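Local coordinates for protein alpha-L-rhamnosidase (PDB 4XHC) that probably hydrolyses terminal alpha-L-rhamnosyl residues from glycosides, as a family GH78 glycosidase that has been captured with rhamnose in its pocket, at residues Leu124-Gly129 against Ile165-Arg170; Ile97-His102 against Thr192-Asn197. All blocks are in the same frame, centred on the assembly; numbering follows the deposited sequence.

Contact 1 (Leu124-Gly129 against Ile165-Arg170)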
# COMPACT_ATOMS: atom_id res chain seq x y z
N LEU A 124 -6.24 -2.32 -6.12
CA LEU A 124 -5.97 -1.22 -7.03
C LEU A 124 -4.53 -0.80 -6.93
O LEU A 124 -3.88 -1.04 -5.92
CB LEU A 124 -6.81 0.01 -6.66
CG LEU A 124 -8.32 -0.14 -6.64
CD1 LEU A 124 -8.92 1.12 -6.04
CD2 LEU A 124 -8.86 -0.39 -8.04
N GLN A 125 -4.06 -0.12 -7.97
CA GLN A 125 -2.76 0.52 -7.98
C GLN A 125 -2.90 1.93 -8.51
O GLN A 125 -3.44 2.12 -9.61
CB GLN A 125 -1.81 -0.27 -8.87
CG GLN A 125 -0.57 0.50 -9.33
CD GLN A 125 0.65 -0.35 -9.30
OE1 GLN A 125 1.21 -0.72 -10.34
NE2 GLN A 125 1.07 -0.70 -8.09
N LEU A 126 -2.40 2.90 -7.75
CA LEU A 126 -2.44 4.30 -8.14
C LEU A 126 -1.04 4.82 -8.43
O LEU A 126 -0.10 4.48 -7.73
CB LEU A 126 -3.06 5.14 -7.03
CG LEU A 126 -4.40 4.68 -6.47
CD1 LEU A 126 -4.92 5.71 -5.50
CD2 LEU A 126 -5.42 4.45 -7.57
N THR A 127 -0.92 5.65 -9.46
CA THR A 127 0.36 6.26 -9.83
C THR A 127 0.14 7.74 -10.11
O THR A 127 -0.80 8.11 -10.81
CB THR A 127 0.97 5.57 -11.05
OG1 THR A 127 0.91 4.16 -10.86
CG2 THR A 127 2.41 5.95 -11.23
N PHE A 128 1.00 8.58 -9.55
CA PHE A 128 0.84 10.03 -9.62
C PHE A 128 2.00 10.66 -10.37
O PHE A 128 3.16 10.32 -10.12
CB PHE A 128 0.85 10.60 -8.21
CG PHE A 128 -0.23 10.07 -7.32
CD1 PHE A 128 -0.05 8.87 -6.63
CD2 PHE A 128 -1.40 10.80 -7.12
CE1 PHE A 128 -1.04 8.40 -5.78
CE2 PHE A 128 -2.38 10.32 -6.27
CZ PHE A 128 -2.20 9.12 -5.60
N GLY A 129 1.70 11.62 -11.24
CA GLY A 129 2.75 12.30 -11.99
C GLY A 129 2.54 13.79 -12.16
O GLY A 129 1.42 14.24 -12.36
N ILE A 165 -12.57 6.55 0.50
CA ILE A 165 -11.12 6.54 0.73
C ILE A 165 -10.50 7.94 0.76
O ILE A 165 -10.66 8.72 -0.17
CB ILE A 165 -10.41 5.70 -0.36
CG1 ILE A 165 -10.85 4.23 -0.27
CG2 ILE A 165 -8.90 5.82 -0.22
CD1 ILE A 165 -10.63 3.58 1.09
N ASP A 166 -9.78 8.23 1.84
CA ASP A 166 -8.99 9.46 1.97
C ASP A 166 -7.56 9.03 2.25
O ASP A 166 -7.23 8.62 3.35
CB ASP A 166 -9.49 10.32 3.14
CG ASP A 166 -10.81 11.02 2.85
OD1 ASP A 166 -10.80 12.05 2.13
OD2 ASP A 166 -11.86 10.57 3.36
N LEU A 167 -6.70 9.12 1.24
CA LEU A 167 -5.31 8.69 1.38
C LEU A 167 -4.52 9.63 2.29
O LEU A 167 -4.64 10.84 2.17
CB LEU A 167 -4.63 8.59 0.01
CG LEU A 167 -5.16 7.47 -0.89
CD1 LEU A 167 -4.49 7.52 -2.25
CD2 LEU A 167 -4.95 6.11 -0.25
N PRO A 168 -3.70 9.07 3.20
CA PRO A 168 -3.02 9.90 4.21
C PRO A 168 -1.77 10.66 3.70
O PRO A 168 -1.44 11.71 4.25
CB PRO A 168 -2.63 8.90 5.30
CG PRO A 168 -2.51 7.59 4.58
CD PRO A 168 -3.35 7.64 3.33
N ARG A 169 -1.09 10.15 2.67
CA ARG A 169 0.12 10.81 2.16
C ARG A 169 -0.21 11.99 1.24
O ARG A 169 -1.19 11.97 0.50
CB ARG A 169 1.01 9.82 1.42
CG ARG A 169 1.62 8.75 2.31
CD ARG A 169 2.66 7.93 1.55
NE ARG A 169 3.88 8.70 1.30
CZ ARG A 169 4.60 8.68 0.17
NH1 ARG A 169 4.23 7.94 -0.88
NH2 ARG A 169 5.69 9.42 0.09
N ARG A 170 0.63 13.02 1.30
CA ARG A 170 0.49 14.19 0.44
C ARG A 170 1.18 13.96 -0.89
O ARG A 170 2.35 13.66 -0.93
CB ARG A 170 1.11 15.41 1.13
CG ARG A 170 0.68 16.74 0.51
CD ARG A 170 1.56 17.87 1.00
NE ARG A 170 2.87 17.83 0.37
CZ ARG A 170 3.88 18.64 0.68
NH1 ARG A 170 3.73 19.56 1.63
NH2 ARG A 170 5.03 18.52 0.03

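Contact 2 (Ile97-His102 against Thr192-Asn197)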
# COMPACT_ATOMS: atom_id res chain seq x y z
N ILE A 97 -6.44 9.95 -15.28
CA ILE A 97 -7.23 11.13 -14.93
C ILE A 97 -6.37 12.40 -15.01
O ILE A 97 -5.36 12.52 -14.31
CB ILE A 97 -7.79 11.02 -13.49
CG1 ILE A 97 -8.46 9.67 -13.22
CG2 ILE A 97 -8.76 12.16 -13.21
CD1 ILE A 97 -9.76 9.46 -13.95
N ASP A 98 -6.76 13.32 -15.89
CA ASP A 98 -6.11 14.63 -15.98
C ASP A 98 -6.81 15.58 -15.03
O ASP A 98 -8.00 15.84 -15.20
CB ASP A 98 -6.21 15.17 -17.41
CG ASP A 98 -5.43 16.47 -17.63
OD1 ASP A 98 -4.87 17.04 -16.67
OD2 ASP A 98 -5.39 16.92 -18.79
N PHE A 99 -6.07 16.09 -14.04
CA PHE A 99 -6.64 17.06 -13.08
C PHE A 99 -6.63 18.50 -13.59
O PHE A 99 -7.27 19.36 -13.00
CB PHE A 99 -5.97 16.96 -11.71
CG PHE A 99 -6.56 15.90 -10.83
CD1 PHE A 99 -6.30 14.56 -11.07
CD2 PHE A 99 -7.38 16.23 -9.77
CE1 PHE A 99 -6.86 13.57 -10.27
CE2 PHE A 99 -7.94 15.24 -8.96
CZ PHE A 99 -7.67 13.91 -9.21
N GLY A 100 -5.92 18.77 -14.69
CA GLY A 100 -6.05 20.07 -15.38
C GLY A 100 -5.02 21.12 -14.99
O GLY A 100 -4.67 21.96 -15.80
N SER A 101 -4.54 21.08 -13.75
CA SER A 101 -3.43 21.93 -13.30
C SER A 101 -2.51 21.11 -12.38
O SER A 101 -2.65 19.89 -12.26
CB SER A 101 -3.97 23.17 -12.58
OG SER A 101 -2.98 24.19 -12.50
N HIS A 102 -1.56 21.79 -11.74
CA HIS A 102 -0.61 21.15 -10.85
C HIS A 102 -1.11 21.32 -9.41
O HIS A 102 -1.31 22.45 -8.97
CB HIS A 102 0.74 21.83 -11.02
CG HIS A 102 1.84 21.19 -10.23
ND1 HIS A 102 2.66 20.22 -10.76
CD2 HIS A 102 2.27 21.40 -8.96
CE1 HIS A 102 3.54 19.85 -9.85
NE2 HIS A 102 3.32 20.55 -8.75
N THR A 192 -17.46 6.65 -8.26
CA THR A 192 -18.55 7.64 -8.33
C THR A 192 -18.09 9.07 -8.04
O THR A 192 -18.83 10.01 -8.32
CB THR A 192 -19.73 7.28 -7.38
OG1 THR A 192 -19.35 7.47 -6.01
CG2 THR A 192 -20.18 5.83 -7.59
N GLN A 193 -16.90 9.25 -7.48
CA GLN A 193 -16.39 10.59 -7.22
C GLN A 193 -14.90 10.55 -7.01
O GLN A 193 -14.40 9.65 -6.35
CB GLN A 193 -17.06 11.19 -5.98
CG GLN A 193 -16.34 12.40 -5.42
CD GLN A 193 -17.14 13.12 -4.34
OE1 GLN A 193 -18.08 12.56 -3.76
NE2 GLN A 193 -16.75 14.36 -4.06
N ILE A 194 -14.20 11.53 -7.55
CA ILE A 194 -12.77 11.67 -7.33
C ILE A 194 -12.43 13.14 -7.19
O ILE A 194 -12.84 13.95 -8.02
CB ILE A 194 -11.96 11.08 -8.50
CG1 ILE A 194 -12.38 9.63 -8.77
CG2 ILE A 194 -10.46 11.17 -8.18
CD1 ILE A 194 -11.53 8.90 -9.79
N GLU A 195 -11.67 13.49 -6.16
CA GLU A 195 -11.23 14.86 -5.97
C GLU A 195 -9.89 14.92 -5.26
O GLU A 195 -9.47 13.96 -4.62
CB GLU A 195 -12.28 15.69 -5.23
CG GLU A 195 -12.54 15.27 -3.79
CD GLU A 195 -13.59 16.13 -3.09
OE1 GLU A 195 -14.29 16.92 -3.76
OE2 GLU A 195 -13.73 16.01 -1.84
N VAL A 196 -9.21 16.06 -5.40
CA VAL A 196 -7.99 16.36 -4.65
C VAL A 196 -8.24 17.53 -3.70
O VAL A 196 -8.84 18.53 -4.08
CB VAL A 196 -6.78 16.66 -5.57
CG1 VAL A 196 -6.98 17.92 -6.40
CG2 VAL A 196 -5.51 16.76 -4.76
N ASN A 197 -7.83 17.36 -2.45
CA ASN A 197 -7.87 18.42 -1.44
C ASN A 197 -6.52 19.14 -1.41
O ASN A 197 -5.57 18.65 -0.81
CB ASN A 197 -8.19 17.84 -0.05
CG ASN A 197 -9.64 17.44 0.11
OD1 ASN A 197 -10.01 16.28 -0.05
ND2 ASN A 197 -10.48 18.41 0.44

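Contact 1 (Leu124-Gly129 against Ile165-Arg170)
Leu-167 and Leu-126 reach toward each other tip to tip inside a beta sandwich, part of the GH78 N-terminal domain, and their meeting illustrates how two sheets are joined here by apolar side chains, with no hydrogen bond between the two segments. Leu-126 rises from strand 122-129 of the six-stranded sheet, while Leu-167 lies near the C-terminal end of strand 163-166, an outer strand of the four-stranded sheet. The backbones stay well apart, with 10.9 Å from Leu-126 CA to Leu-167 CA, and the side chains bridge that gap. From Leu-167 CB, which points at the opposing strand, CG is set anti to the carbonyl carbon and beside the backbone N (chi1 -68°). CB, CG and CD2 stay farther off, and the touching falls to CD1. That methyl lies 3.7 Å from CD1 of Leu-126, whose own CG has the same placing (chi1 -51°). Leu-156 of strand 153-158 packs against both leucines. Nearby, the Phe-128 ring stacks on Tyr-171 and meets Phe-173 edge-to-face. Two residues on from Leu-167, Arg-169 forms a salt bridge with Asp-159 of the second subunit. The same CD1 of Leu-167 also approaches the rim of the phenyl ring, near its plane, 4.4 Å from Phe-128 CZ.

Contact 2 (Ile97-His102 against Thr192-Asn197)
Asp-98 OD1 is gripped twice beside Phe-99, the residue whose ring packs against Ile-194 and Val-196. Gly-100 N donates to OD1 over 2.8 Å, with an N-H...O angle of 143°, and Arg-174 NE supplies a salt bridge to the same oxygen. The glycine N-H arrives from above the carboxylate plane, and because it lies two residues on, the bond closes an Asx turn. This turn sits where the chain rounds a corner at the end of strand 94-99, and the second, charged partner would be expected to favour the ionised aspartate. Within the sandwich, strand 94-99 belongs to the six-stranded sheet and strand 187-200 to the facing four-stranded one; the axes of 97-99 and 192-197 pass 9.7 Å apart and cross at -39°, a twist in keeping with the aligned face-to-face packing of a beta sandwich. Phe-99 reaches across between them. Its side chain crosses that of Ile-194 at about a right angle, and Phe-99 CZ comes 4.0 Å from Ile-194 CG2. On Val-196, CG1 stands between the backbone N and the carbonyl carbon (chi1 65°), a setting that presents it 3.8 Å from Phe-99 CD2. The ring also turns its edge to the intervening backbone, Phe-99 CE2 lying 4.2 Å from Glu-195 C. Phe-173 meets this ring edge-to-face, whereas Glu-195, its CB directed away, hydrogen-bonds through OE2 to His-108 ND1.

How the contacts relate
Read from the N terminus, the chain first passes through 97-102, then 124-129, then 165-170, and last 192-197, so the two contacts nest rather than cross. Contact 1 closes the inner loop of 35 residues, which contains strand 153-158; contact 2 closes the outer loop of 89, which holds all of contact 1. Each joins the six-stranded sheet to the four-stranded sheet, contact 1 beside an outer strand and contact 2 between strands lying inside their sheets. Their centres are 12 Å apart and their nearest atoms about 5 Å, without touching. Phe-173, which touches a phenylalanine of each contact, belongs to the chain between 165-170 and 192-197.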